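Local atomic coordinates of 3-oxo-tetronate kinase (Haemophilus influenzae, PDB entry 1YZY), a protein that catalyses the ATP-dependent phosphorylation of 3-oxo-tetronate (3-dehydroerythronate) to 3-oxo-tetronate 4-phosphate. Residues 362-371 and 383-394. Numbering follows the deposited sequence.
Sequences VQELGFTGFH and LKAVEEDIFLAL
Strand 369-371 runs roughly antiparallel to the end of strand 380-385, their short axes 127° apart, with F370 opposite A385 in a non-hydrogen-bonded pair, their side chains diverging, and H371 N donating to K384 O at 2.8 Å. A weak bond from V386 N to G369 O continues the pairing just beyond. F367 is the main apolar piece. A385 CB stands over one face of its ring, 3.6 Å from the centroid, in a CH-pi contact that suits a small methyl; L365 CB of its own segment covers the opposite face. I390, branched at CB, rests both CB and CG2 against CZ, and L392 CD2 and E388 OE2 lie at the ring edge. L392 serves two aromatic rings, since its other methyl, CD1, reaches F370 CE1 at 3.7 Å, while L383 CD1 lies over a face of the F370 ring. V362 completes this layer: CG2, anti to its carbonyl carbon, meets L394 CD1 at 3.9 Å.

G366, first past the helix to leave helical angles, has a positive phi that favours glycine. At the loop end, E387 is bent at chi2 (89°), which turns its carboxylate back onto T368. T368 suits this place by offering both an N-H and a hydroxyl to OE2: N meets its syn lone pair at 2.8 Å, and OG1 comes from above the carboxylate plane at 2.7 Å. E387 OE1 is buried without a partner. Beside the H371 ring, K384 bends at chi3 and chi4, its CE near H371 CD2 and NZ bonding A385 O at 2.9 Å, and a water links H371 NE2 to V386 O.

Within the nucleotide-binding domain, the end of helix 355-365 and the start of strand 369-375 thus meet the end of strand 380-385, the following loop and strand 391-395. K343 of helix 324-345 pairs with E388, strand 349-353 lies alongside 391-395, and strand 26-30 of the sugar-binding domain borders 369-375.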
loop_
_atom_site.group_PDB
_atom_site.type_symbol
_atom_site.label_atom_id
_atom_site.label_comp_id
_atom_site.label_asym_id
_atom_site.label_seq_id
_atom_site.Cartn_x
_atom_site.Cartn_y
_atom_site.Cartn_z
ATOM N N VAL A 362 -7.567 8.534 10.724
ATOM C CA VAL A 362 -6.111 8.605 10.728
ATOM C C VAL A 362 -5.705 10.080 10.675
ATOM O O VAL A 362 -4.705 10.483 11.268
ATOM C CB VAL A 362 -5.516 7.873 9.493
ATOM C CG1 VAL A 362 -4.032 8.225 9.308
ATOM C CG2 VAL A 362 -5.691 6.374 9.645
ATOM N N GLN A 363 -6.464 10.865 9.914
ATOM C CA GLN A 363 -6.213 12.298 9.757
ATOM C C GLN A 363 -6.360 13.033 11.085
ATOM O O GLN A 363 -5.509 13.844 11.460
ATOM C CB GLN A 363 -7.184 12.898 8.737
ATOM C CG GLN A 363 -6.986 14.389 8.510
ATOM C CD GLN A 363 -7.907 14.950 7.453
ATOM O OE1 GLN A 363 -7.513 15.119 6.298
ATOM N NE2 GLN A 363 -9.139 15.253 7.841
ATOM N N GLU A 364 -7.466 12.763 11.765
ATOM C CA GLU A 364 -7.770 13.366 13.054
ATOM C C GLU A 364 -6.735 13.019 14.127
ATOM O O GLU A 364 -6.262 13.901 14.852
ATOM C CB GLU A 364 -9.161 12.924 13.510
ATOM C CG GLU A 364 -9.660 13.643 14.750
ATOM C CD GLU A 364 -9.866 15.127 14.519
ATOM O OE1 GLU A 364 -10.699 15.489 13.665
ATOM O OE2 GLU A 364 -9.194 15.931 15.195
ATOM N N LEU A 365 -6.397 11.738 14.248
ATOM C CA LEU A 365 -5.416 11.308 15.241
ATOM C C LEU A 365 -4.017 11.854 14.945
ATOM O O LEU A 365 -3.148 11.862 15.817
ATOM C CB LEU A 365 -5.418 9.781 15.372
ATOM C CG LEU A 365 -6.789 9.131 15.631
ATOM C CD1 LEU A 365 -6.619 7.642 15.870
ATOM C CD2 LEU A 365 -7.497 9.784 16.813
ATOM N N GLY A 366 -3.818 12.317 13.713
ATOM C CA GLY A 366 -2.554 12.917 13.308
ATOM C C GLY A 366 -1.378 12.023 12.966
ATOM O O GLY A 366 -0.236 12.476 13.010
ATOM N N PHE A 367 -1.644 10.776 12.587
ATOM C CA PHE A 367 -0.579 9.830 12.250
ATOM C C PHE A 367 -0.031 10.019 10.833
ATOM O O PHE A 367 -0.788 10.140 9.870
ATOM C CB PHE A 367 -1.081 8.407 12.456
ATOM C CG PHE A 367 -1.615 8.156 13.835
ATOM C CD1 PHE A 367 -0.976 8.699 14.951
ATOM C CD2 PHE A 367 -2.746 7.371 14.021
ATOM C CE1 PHE A 367 -1.455 8.461 16.234
ATOM C CE2 PHE A 367 -3.235 7.124 15.302
ATOM C CZ PHE A 367 -2.588 7.671 16.413
ATOM N N THR A 368 1.294 10.027 10.725
ATOM C CA THR A 368 1.987 10.249 9.459
ATOM C C THR A 368 2.600 8.994 8.841
ATOM O O THR A 368 3.085 9.025 7.708
ATOM C CB THR A 368 3.128 11.269 9.652
ATOM O OG1 THR A 368 4.063 10.761 10.615
ATOM C CG2 THR A 368 2.578 12.608 10.150
ATOM N N GLY A 369 2.623 7.916 9.609
ATOM C CA GLY A 369 3.194 6.675 9.134
ATOM C C GLY A 369 2.837 5.564 10.091
ATOM O O GLY A 369 2.329 5.822 11.187
ATOM N N PHE A 370 3.120 4.329 9.700
ATOM C CA PHE A 370 2.786 3.185 10.529
ATOM C C PHE A 370 3.778 2.050 10.382
ATOM O O PHE A 370 4.515 1.975 9.400
ATOM C CB PHE A 370 1.414 2.640 10.121
ATOM C CG PHE A 370 0.321 3.667 10.120
ATOM C CD1 PHE A 370 -0.413 3.922 11.277
ATOM C CD2 PHE A 370 0.033 4.390 8.966
ATOM C CE1 PHE A 370 -1.419 4.886 11.286
ATOM C CE2 PHE A 370 -0.970 5.360 8.958
ATOM C CZ PHE A 370 -1.698 5.608 10.121
ATOM N N HIS A 371 3.843 1.213 11.412
ATOM C CA HIS A 371 4.660 0.019 11.390
ATOM C C HIS A 371 3.746 -1.083 10.834
ATOM O O HIS A 371 2.678 -1.289 11.418
ATOM C CB HIS A 371 4.981 -0.439 12.810
ATOM C CG HIS A 371 6.079 0.341 13.455
ATOM N ND1 HIS A 371 7.385 -0.098 13.497
ATOM C CD2 HIS A 371 6.070 1.551 14.064
ATOM C CE1 HIS A 371 8.134 0.807 14.098
ATOM N NE2 HIS A 371 7.360 1.818 14.453
ATOM N N LEU A 383 -1.727 -2.296 12.090
ATOM C CA LEU A 383 -0.811 -1.165 12.047
ATOM C C LEU A 383 -0.525 -0.620 13.444
ATOM O O LEU A 383 -1.181 -0.975 14.412
ATOM C CB LEU A 383 -1.425 -0.038 11.208
ATOM C CG LEU A 383 -1.926 -0.264 9.780
ATOM C CD1 LEU A 383 -2.726 0.959 9.304
ATOM C CD2 LEU A 383 -0.751 -0.524 8.849
ATOM N N LYS A 384 0.520 0.183 13.549
ATOM C CA LYS A 384 0.848 0.838 14.796
ATOM C C LYS A 384 1.507 2.131 14.398
ATOM O O LYS A 384 2.443 2.138 13.608
ATOM C CB LYS A 384 1.790 0.045 15.688
ATOM C CG LYS A 384 1.873 0.687 17.081
ATOM C CD LYS A 384 2.933 0.083 17.970
ATOM C CE LYS A 384 4.309 0.669 17.690
ATOM N NZ LYS A 384 4.361 2.139 17.936
ATOM N N ALA A 385 0.976 3.232 14.914
ATOM C CA ALA A 385 1.493 4.552 14.619
ATOM C C ALA A 385 2.955 4.649 15.004
ATOM O O ALA A 385 3.414 3.947 15.902
ATOM C CB ALA A 385 0.678 5.597 15.367
ATOM N N VAL A 386 3.707 5.477 14.286
ATOM C CA VAL A 386 5.116 5.680 14.612
ATOM C C VAL A 386 5.239 6.670 15.783
ATOM O O VAL A 386 6.185 6.600 16.576
ATOM C CB VAL A 386 5.924 6.196 13.388
ATOM C CG1 VAL A 386 5.950 5.136 12.303
ATOM C CG2 VAL A 386 5.322 7.479 12.846
ATOM N N GLU A 387 4.253 7.563 15.894
ATOM C CA GLU A 387 4.194 8.599 16.935
ATOM C C GLU A 387 3.906 8.107 18.355
ATOM O O GLU A 387 4.392 8.697 19.324
ATOM C CB GLU A 387 3.148 9.659 16.571
ATOM C CG GLU A 387 3.457 10.447 15.306
ATOM C CD GLU A 387 2.923 9.812 14.032
ATOM O OE1 GLU A 387 2.589 8.609 14.013
ATOM O OE2 GLU A 387 2.829 10.542 13.031
ATOM N N GLU A 388 3.074 7.074 18.473
ATOM C CA GLU A 388 2.704 6.516 19.771
ATOM C C GLU A 388 2.086 5.125 19.661
ATOM O O GLU A 388 1.606 4.744 18.606
ATOM C CB GLU A 388 1.740 7.465 20.496
ATOM C CG GLU A 388 0.504 7.872 19.693
ATOM C CD GLU A 388 -0.334 8.933 20.398
ATOM O OE1 GLU A 388 -0.380 8.939 21.649
ATOM O OE2 GLU A 388 -0.949 9.763 19.696
ATOM N N ASP A 389 2.051 4.408 20.781
ATOM C CA ASP A 389 1.509 3.054 20.842
ATOM C C ASP A 389 0.021 2.904 20.552
ATOM O O ASP A 389 -0.740 2.452 21.413
ATOM C CB ASP A 389 1.817 2.424 22.203
ATOM C CG ASP A 389 3.302 2.146 22.411
ATOM O OD1 ASP A 389 4.079 2.207 21.429
ATOM O OD2 ASP A 389 3.689 1.857 23.568
ATOM N N ILE A 390 -0.390 3.251 19.339
ATOM C CA ILE A 390 -1.786 3.136 18.940
ATOM C C ILE A 390 -1.860 2.202 17.738
ATOM O O ILE A 390 -1.127 2.385 16.767
ATOM C CB ILE A 390 -2.381 4.521 18.547
ATOM C CG1 ILE A 390 -2.274 5.511 19.718
ATOM C CG2 ILE A 390 -3.827 4.369 18.087
ATOM C CD1 ILE A 390 -3.092 5.147 20.949
ATOM N N PHE A 391 -2.754 1.218 17.801
ATOM C CA PHE A 391 -2.915 0.253 16.722
ATOM C C PHE A 391 -4.193 0.498 15.942
ATOM O O PHE A 391 -5.213 0.893 16.510
ATOM C CB PHE A 391 -2.898 -1.179 17.278
ATOM C CG PHE A 391 -1.631 -1.525 18.032
ATOM C CD1 PHE A 391 -0.554 -2.123 17.380
ATOM C CD2 PHE A 391 -1.505 -1.230 19.387
ATOM C CE1 PHE A 391 0.632 -2.418 18.065
ATOM C CE2 PHE A 391 -0.324 -1.522 20.078
ATOM C CZ PHE A 391 0.745 -2.118 19.411
ATOM N N LEU A 392 -4.130 0.288 14.629
ATOM C CA LEU A 392 -5.286 0.484 13.753
ATOM C C LEU A 392 -5.402 -0.593 12.667
ATOM O O LEU A 392 -4.400 -1.099 12.166
ATOM C CB LEU A 392 -5.223 1.857 13.074
ATOM C CG LEU A 392 -4.801 3.092 13.873
ATOM C CD1 LEU A 392 -3.271 3.142 14.019
ATOM C CD2 LEU A 392 -5.301 4.334 13.158
ATOM N N ALA A 393 -6.635 -0.952 12.334
ATOM C CA ALA A 393 -6.929 -1.926 11.292
ATOM C C ALA A 393 -7.890 -1.189 10.373
ATOM O O ALA A 393 -9.055 -0.978 10.717
ATOM C CB ALA A 393 -7.598 -3.167 11.875
ATOM N N LEU A 394 -7.374 -0.757 9.226
ATOM C CA LEU A 394 -8.158 -0.008 8.252
ATOM C C LEU A 394 -8.679 -0.928 7.153
ATOM O O LEU A 394 -7.911 -1.405 6.313
ATOM C CB LEU A 394 -7.283 1.100 7.660
ATOM C CG LEU A 394 -6.412 1.839 8.687
ATOM C CD1 LEU A 394 -5.468 2.800 7.982
ATOM C CD2 LEU A 394 -7.275 2.577 9.713
HETATM O O HOH W 1 7.648 4.318 16.488
#